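Local coordinates for protein tyrosine--tRNA ligase, mitochondrial (Coccidioides posadasii, PDB 5IJX) that probably charges mitochondrial tRNA(Tyr) with L-tyrosine at the expense of ATP and is represented here by its class I catalytic part without the C-terminal region, at residues 332-337 and 362-367; 82-87 and 145-150; 39-44 and 90-95. All coordinates share one frame; numbering follows the deposited sequence.

All three contacts are buried and involve helices of the catalytic part. Interactions 2 and 3 both use helix 84-95, at successive places along it. F147 meets M84 and F87 there, and F40, L41 and R44 meet W92. Interaction 1 joins helix 326-333 and the loop that leads on from it to helix 356-370. Their chemistry differs. Interaction 1 mixes an aromatic pair with a glutamate bent along aliphatic groups. Interaction 2 is a small contact of one ring with a methyl and a carbonyl. Interaction 3 centres on an indole and includes a guanidinium. Y150 connects 145-150 to both segments of interaction 1, and R44 connects 39-44 to 332-337.

Interaction 1 (332-337 and 362-367); sequences MFTFVP and AREFVE
E364 on helix 356-370 lies against T334 and V336 of the loop between helix 326-333 and helix 338-350. Its CB meets T334 CG2 at 3.7 Å, and the two side chains cross at about a right angle. CG comes next and lies 3.9 Å from V336 CG1. The chain bends at chi2 (-75°), which brings the carboxylate against V336 CG1; the two side chains cross at a slant. Carbon CD is 3.6 Å from the same V336 CG1 methyl, and OE2 also touches that methyl. The other oxygen, OE1, is hydrogen-bonded to Y150 OH on helix 126-154. T334 OG1 turns back to the carbonyl of L330 in helix 326-333.

The second half of the contact is aromatic. F333 points an edge at the face of F365 in an offset edge-to-face pair. The ring centroids are 5.5 Å apart and the planes stand at 67°. F333 CD1 is 3.5 Å from F365 CE1. The backbone oxygen of F333 lies near the plane of the F365 ring, at the edge that carries CD1. F318 and M84 also touch F365.

The contact is mostly carbon on carbon, with the oxygens F333 O and E364 OE2 also against carbon atoms. The buried glutamate has its polar partner on a third helix, so its carboxylate ties helix 356-370 to helix 126-154 while its methylenes pack on 332-337.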
# COMPACT_ATOMS: atom_id res chain seq x y z
N MSE A 332 1.11 -5.06 39.56
CA MSE A 332 0.82 -4.96 38.13
C MSE A 332 -0.63 -5.28 37.78
O MSE A 332 -1.19 -4.68 36.86
CB MSE A 332 1.76 -5.89 37.35
CG MSE A 332 3.23 -5.55 37.49
SE MSE A 332 4.43 -6.90 36.70
CE MSE A 332 4.13 -6.51 34.83
N PHE A 333 -1.26 -6.20 38.51
CA PHE A 333 -2.56 -6.72 38.13
C PHE A 333 -3.71 -6.19 38.98
O PHE A 333 -4.83 -6.71 38.86
CB PHE A 333 -2.55 -8.25 38.20
CG PHE A 333 -1.71 -8.90 37.13
CD1 PHE A 333 -2.30 -9.43 35.99
CD2 PHE A 333 -0.34 -9.00 37.27
CE1 PHE A 333 -1.53 -10.03 35.01
CE2 PHE A 333 0.43 -9.61 36.30
CZ PHE A 333 -0.17 -10.12 35.17
N THR A 334 -3.49 -5.18 39.82
CA THR A 334 -4.55 -4.66 40.67
C THR A 334 -4.41 -3.15 40.81
O THR A 334 -3.38 -2.57 40.47
CB THR A 334 -4.55 -5.31 42.06
OG1 THR A 334 -3.44 -4.82 42.82
CG2 THR A 334 -4.46 -6.82 41.96
N PHE A 335 -5.47 -2.52 41.32
CA PHE A 335 -5.48 -1.10 41.62
C PHE A 335 -5.26 -0.81 43.10
O PHE A 335 -5.37 0.34 43.52
CB PHE A 335 -6.80 -0.47 41.18
CG PHE A 335 -6.89 -0.15 39.71
CD1 PHE A 335 -5.90 -0.55 38.82
CD2 PHE A 335 -7.96 0.57 39.22
CE1 PHE A 335 -5.99 -0.24 37.48
CE2 PHE A 335 -8.06 0.88 37.87
CZ PHE A 335 -7.07 0.47 37.00
N VAL A 336 -4.94 -1.83 43.90
CA VAL A 336 -4.78 -1.59 45.34
C VAL A 336 -3.64 -0.60 45.54
O VAL A 336 -2.61 -0.69 44.84
CB VAL A 336 -4.51 -2.91 46.08
CG1 VAL A 336 -5.59 -3.93 45.77
CG2 VAL A 336 -3.14 -3.45 45.73
N PRO A 337 -3.74 0.35 46.46
CA PRO A 337 -2.63 1.28 46.69
C PRO A 337 -1.35 0.54 47.06
O PRO A 337 -1.37 -0.55 47.64
CB PRO A 337 -3.12 2.15 47.85
CG PRO A 337 -4.61 2.10 47.76
CD PRO A 337 -4.93 0.72 47.25
N ALA A 362 -6.08 -12.68 43.68
CA ALA A 362 -7.06 -13.39 42.85
C ALA A 362 -8.42 -12.70 42.91
O ALA A 362 -9.05 -12.45 41.88
CB ALA A 362 -7.16 -14.85 43.30
N ARG A 363 -8.89 -12.39 44.12
CA ARG A 363 -10.19 -11.73 44.26
C ARG A 363 -10.21 -10.42 43.48
O ARG A 363 -11.14 -10.16 42.71
CB ARG A 363 -10.49 -11.47 45.74
N GLU A 364 -9.19 -9.58 43.67
CA GLU A 364 -9.12 -8.31 42.95
C GLU A 364 -9.24 -8.52 41.44
O GLU A 364 -10.08 -7.90 40.78
CB GLU A 364 -7.80 -7.60 43.28
CG GLU A 364 -7.71 -7.06 44.70
CD GLU A 364 -8.54 -5.81 44.91
OE1 GLU A 364 -9.21 -5.37 43.96
OE2 GLU A 364 -8.53 -5.28 46.04
N PHE A 365 -8.41 -9.41 40.88
CA PHE A 365 -8.39 -9.55 39.43
C PHE A 365 -9.70 -10.13 38.91
O PHE A 365 -10.26 -9.62 37.93
CB PHE A 365 -7.21 -10.42 39.01
CG PHE A 365 -6.81 -10.20 37.59
CD1 PHE A 365 -6.13 -9.06 37.22
CD2 PHE A 365 -7.12 -11.13 36.61
CE1 PHE A 365 -5.77 -8.84 35.91
CE2 PHE A 365 -6.76 -10.93 35.30
CZ PHE A 365 -6.08 -9.78 34.95
N VAL A 366 -10.20 -11.19 39.55
CA VAL A 366 -11.45 -11.80 39.11
C VAL A 366 -12.59 -10.79 39.18
O VAL A 366 -13.53 -10.86 38.39
CB VAL A 366 -11.76 -13.06 39.93
CG1 VAL A 366 -13.10 -13.65 39.52
CG2 VAL A 366 -10.66 -14.10 39.75
N GLU A 367 -12.53 -9.86 40.13
CA GLU A 367 -13.50 -8.77 40.14
C GLU A 367 -13.30 -7.86 38.94
O GLU A 367 -14.26 -7.51 38.24
CB GLU A 367 -13.41 -7.97 41.43
CG GLU A 367 -14.34 -6.76 41.45
CD GLU A 367 -14.33 -6.02 42.77
OE1 GLU A 367 -13.50 -6.35 43.64
OE2 GLU A 367 -15.15 -5.09 42.94

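Interaction 2 (82-87 and 145-150); sequences GHMLPF and FSFEKY
F147 of helix 126-154 reaches across to M84 and F87 of helix 84-95, close after the HIGH signature of class I synthetases, which ends at H83. Helix 84-95 is the crossover helix between the parallel strands 67-72 and 99-104 of the Rossmann fold. The contact therefore joins the helix behind the signature to a long helix packed beside it.

The apolar part is made by the F147 ring. Its CZ atom lies 4.3 Å from M84 CE, the methyl end of a selenomethionine. All three torsions of M84 are bent the same way (chi1 -78°, chi2 -57°, chi3 -47°). The chain therefore curls round and delivers its methyl toward F147. M84 also touches F365 of helix 356-370 and L304 of a loop. F147 packs in addition on L368 of helix 356-370. F87 adds its CB, 4.6 Å from F147 CE2. The F87 ring itself leads away to the sheet, where it meets F102, A70 and V72. The F87 side chain is about 9 Å from the bound tyrosine.

The polar part is slight. The ring hydrocarbon of F147 approaches the F87 backbone carbonyl obliquely, and this is a packing contact. The closest CA atoms, of F87 and F147, are 9.7 Å apart. The F147 side chain bridges much of this gap, and its CZ ends 3.7 Å from F87 O.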
# COMPACT_ATOMS: atom_id res chain seq x y z
N GLY A 82 -2.23 -12.52 29.32
CA GLY A 82 -1.04 -11.95 28.71
C GLY A 82 -1.27 -10.55 28.17
O GLY A 82 -0.39 -9.69 28.28
N HIS A 83 -2.43 -10.31 27.56
CA HIS A 83 -2.73 -9.00 27.00
C HIS A 83 -2.94 -7.92 28.05
O HIS A 83 -3.04 -6.74 27.69
CB HIS A 83 -3.99 -9.06 26.13
CG HIS A 83 -3.91 -10.03 24.99
ND1 HIS A 83 -3.13 -9.79 23.88
CD2 HIS A 83 -4.53 -11.21 24.78
CE1 HIS A 83 -3.27 -10.80 23.03
NE2 HIS A 83 -4.11 -11.67 23.56
N MSE A 84 -3.01 -8.28 29.33
CA MSE A 84 -3.59 -7.37 30.32
C MSE A 84 -2.69 -6.21 30.74
O MSE A 84 -3.20 -5.14 31.07
CB MSE A 84 -4.02 -8.16 31.56
CG MSE A 84 -5.34 -8.90 31.37
SE MSE A 84 -6.80 -7.72 30.85
CE MSE A 84 -6.52 -6.31 32.17
N LEU A 85 -1.38 -6.41 30.71
CA LEU A 85 -0.49 -5.37 31.23
C LEU A 85 -0.59 -4.06 30.45
O LEU A 85 -0.75 -3.01 31.09
CB LEU A 85 0.95 -5.88 31.26
CG LEU A 85 1.18 -7.16 32.06
CD1 LEU A 85 2.66 -7.46 32.07
CD2 LEU A 85 0.62 -7.05 33.48
N PRO A 86 -0.50 -4.04 29.12
CA PRO A 86 -0.79 -2.79 28.41
C PRO A 86 -2.11 -2.19 28.85
O PRO A 86 -2.19 -1.00 29.19
CB PRO A 86 -0.80 -3.21 26.94
CG PRO A 86 0.01 -4.45 26.88
CD PRO A 86 -0.19 -5.14 28.19
N PHE A 87 -3.16 -3.01 28.89
CA PHE A 87 -4.47 -2.52 29.26
C PHE A 87 -4.48 -1.97 30.68
O PHE A 87 -5.08 -0.93 30.95
CB PHE A 87 -5.50 -3.63 29.08
CG PHE A 87 -5.68 -4.05 27.64
CD1 PHE A 87 -5.51 -3.14 26.61
CD2 PHE A 87 -6.02 -5.36 27.32
CE1 PHE A 87 -5.67 -3.51 25.30
CE2 PHE A 87 -6.18 -5.74 26.00
CZ PHE A 87 -6.00 -4.81 24.99
N PHE A 145 -16.05 -0.30 30.87
CA PHE A 145 -16.95 -0.07 32.00
C PHE A 145 -16.43 -0.74 33.26
O PHE A 145 -16.55 -0.20 34.36
CB PHE A 145 -18.36 -0.57 31.67
N SER A 146 -15.82 -1.92 33.11
CA SER A 146 -15.23 -2.59 34.26
C SER A 146 -14.13 -1.75 34.89
O SER A 146 -14.05 -1.63 36.11
CB SER A 146 -14.69 -3.96 33.84
OG SER A 146 -14.17 -4.66 34.96
N PHE A 147 -13.27 -1.14 34.06
CA PHE A 147 -12.24 -0.26 34.60
C PHE A 147 -12.85 0.97 35.26
O PHE A 147 -12.26 1.52 36.20
CB PHE A 147 -11.27 0.18 33.49
CG PHE A 147 -10.06 -0.69 33.37
CD1 PHE A 147 -9.12 -0.75 34.39
CD2 PHE A 147 -9.84 -1.43 32.22
CE1 PHE A 147 -8.00 -1.55 34.27
CE2 PHE A 147 -8.72 -2.23 32.10
CZ PHE A 147 -7.80 -2.29 33.12
N GLU A 148 -14.00 1.43 34.78
CA GLU A 148 -14.66 2.56 35.42
C GLU A 148 -15.16 2.17 36.81
O GLU A 148 -14.86 2.85 37.81
CB GLU A 148 -15.81 3.07 34.55
CG GLU A 148 -16.47 4.35 35.05
CD GLU A 148 -17.53 4.87 34.10
OE1 GLU A 148 -17.32 4.79 32.87
OE2 GLU A 148 -18.58 5.35 34.58
N LYS A 149 -15.91 1.07 36.91
CA LYS A 149 -16.40 0.57 38.19
C LYS A 149 -15.24 0.32 39.15
O LYS A 149 -15.10 1.00 40.17
CB LYS A 149 -17.19 -0.73 37.99
CG LYS A 149 -18.46 -0.58 37.17
CD LYS A 149 -19.08 -1.93 36.83
N TYR A 150 -14.40 -0.67 38.81
CA TYR A 150 -13.24 -1.00 39.63
C TYR A 150 -12.42 0.23 39.99
O TYR A 150 -11.85 0.30 41.08
CB TYR A 150 -12.38 -2.01 38.86
CG TYR A 150 -11.22 -2.60 39.64
CD1 TYR A 150 -11.45 -3.45 40.72
CD2 TYR A 150 -9.91 -2.34 39.27
CE1 TYR A 150 -10.39 -4.01 41.41
CE2 TYR A 150 -8.85 -2.89 39.96
CZ TYR A 150 -9.09 -3.72 41.03
OH TYR A 150 -8.03 -4.27 41.72

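Interaction 3 (39-44 and 90-95); sequences SFLEER and LGWAYV
The crossover helix 84-95 of the Rossmann fold carries W92, whose indole packs against F40 and L41 of helix 37-43 and R44 just after it. F40 comes edge-on over one face of the indole. Its CG is anti to the backbone N (chi1 175°), which extends the ring toward W92. The planes are at 80° and the centroid of the F40 ring is 4.8 Å from that of the six-membered ring of W92. The closest atoms are F40 CE2 and W92 CE3, at 3.5 Å. L41 CD2 touches W92 CB at 4.2 Å.

R44 sits at the edge of the indole, with its NH2 4.0 Å from W92 CZ2. This ring carbon lies over one face of the guanidinium, and the two planes are 65° apart. R44 CG lies over one face of the F40 ring, toward its rim. The charged end is satisfied by backbone carbonyls: NE bonds to K331 O, NH1 to V336 O, and NH2 weakly to T334 O. These bonds help hold the guanidinium beside the tryptophan. The contact thus packs a helix from before the first strand onto the helix of a beta-alpha-beta crossover in a class I synthetase Rossmann fold.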
# COMPACT_ATOMS: atom_id res chain seq x y z
N SER A 39 6.41 7.93 36.59
CA SER A 39 7.03 7.42 37.81
C SER A 39 6.12 6.41 38.50
O SER A 39 6.58 5.36 38.97
CB SER A 39 7.36 8.58 38.75
OG SER A 39 7.93 8.10 39.96
N PHE A 40 4.82 6.71 38.56
CA PHE A 40 3.88 5.79 39.19
C PHE A 40 3.82 4.46 38.44
O PHE A 40 3.94 3.39 39.04
CB PHE A 40 2.49 6.43 39.26
CG PHE A 40 1.43 5.52 39.78
CD1 PHE A 40 1.41 5.14 41.11
CD2 PHE A 40 0.43 5.05 38.94
CE1 PHE A 40 0.42 4.30 41.59
CE2 PHE A 40 -0.56 4.21 39.41
CZ PHE A 40 -0.56 3.83 40.74
N LEU A 41 3.65 4.51 37.11
CA LEU A 41 3.66 3.29 36.32
C LEU A 41 4.91 2.47 36.59
O LEU A 41 4.86 1.23 36.66
CB LEU A 41 3.55 3.61 34.83
CG LEU A 41 2.21 4.11 34.28
CD1 LEU A 41 2.32 4.28 32.77
CD2 LEU A 41 1.06 3.18 34.63
N GLU A 42 6.05 3.14 36.76
CA GLU A 42 7.30 2.44 37.05
C GLU A 42 7.22 1.75 38.41
O GLU A 42 7.57 0.57 38.54
CB GLU A 42 8.48 3.40 37.00
CG GLU A 42 8.77 3.96 35.61
CD GLU A 42 9.89 4.99 35.62
OE1 GLU A 42 10.19 5.53 36.70
OE2 GLU A 42 10.46 5.25 34.54
N GLU A 43 6.78 2.48 39.44
CA GLU A 43 6.70 1.88 40.77
C GLU A 43 5.71 0.72 40.81
O GLU A 43 5.74 -0.07 41.76
CB GLU A 43 6.35 2.95 41.81
CG GLU A 43 4.91 2.92 42.34
CD GLU A 43 4.67 4.00 43.38
OE1 GLU A 43 5.64 4.67 43.79
OE2 GLU A 43 3.50 4.16 43.80
N ARG A 44 4.84 0.60 39.81
CA ARG A 44 3.96 -0.56 39.69
C ARG A 44 4.57 -1.67 38.84
O ARG A 44 3.95 -2.73 38.70
CB ARG A 44 2.61 -0.14 39.09
CG ARG A 44 1.89 0.96 39.84
CD ARG A 44 1.45 0.54 41.24
NE ARG A 44 0.40 -0.49 41.21
CZ ARG A 44 -0.40 -0.76 42.24
NH1 ARG A 44 -0.29 -0.10 43.38
NH2 ARG A 44 -1.32 -1.71 42.12
N LEU A 90 -3.39 1.39 30.28
CA LEU A 90 -4.54 2.14 29.80
C LEU A 90 -5.51 2.43 30.94
O LEU A 90 -5.88 3.58 31.19
CB LEU A 90 -5.25 1.38 28.68
CG LEU A 90 -4.56 1.25 27.32
CD1 LEU A 90 -5.55 0.76 26.28
CD2 LEU A 90 -3.93 2.56 26.86
N GLY A 91 -5.90 1.38 31.66
CA GLY A 91 -6.78 1.53 32.80
C GLY A 91 -6.30 2.67 33.67
O GLY A 91 -7.02 3.66 33.87
N TRP A 92 -5.07 2.55 34.18
CA TRP A 92 -4.52 3.62 34.99
C TRP A 92 -4.66 4.95 34.27
O TRP A 92 -5.28 5.89 34.79
CB TRP A 92 -3.05 3.33 35.33
CG TRP A 92 -2.88 2.25 36.37
CD1 TRP A 92 -2.35 1.01 36.19
CD2 TRP A 92 -3.25 2.33 37.75
NE1 TRP A 92 -2.37 0.31 37.37
CE2 TRP A 92 -2.91 1.10 38.35
CE3 TRP A 92 -3.84 3.32 38.55
CZ2 TRP A 92 -3.13 0.83 39.69
CZ3 TRP A 92 -4.06 3.05 39.89
CH2 TRP A 92 -3.71 1.82 40.44
N ALA A 93 -4.13 5.03 33.05
CA ALA A 93 -4.24 6.26 32.27
C ALA A 93 -5.66 6.80 32.33
O ALA A 93 -5.89 7.97 32.67
CB ALA A 93 -3.81 6.00 30.83
N TYR A 94 -6.64 5.94 32.02
CA TYR A 94 -8.02 6.40 31.99
C TYR A 94 -8.43 7.03 33.31
O TYR A 94 -8.96 8.15 33.34
CB TYR A 94 -8.94 5.23 31.64
CG TYR A 94 -10.41 5.56 31.81
CD1 TYR A 94 -11.05 6.42 30.93
CD2 TYR A 94 -11.16 5.00 32.83
CE1 TYR A 94 -12.38 6.72 31.07
CE2 TYR A 94 -12.49 5.30 32.98
CZ TYR A 94 -13.10 6.16 32.10
OH TYR A 94 -14.44 6.45 32.24
N VAL A 95 -8.15 6.36 34.42
CA VAL A 95 -8.68 6.80 35.71
C VAL A 95 -7.86 7.98 36.20
O VAL A 95 -8.15 8.55 37.26
CB VAL A 95 -8.69 5.66 36.76
CG1 VAL A 95 -9.58 4.51 36.29
CG2 VAL A 95 -7.27 5.17 37.05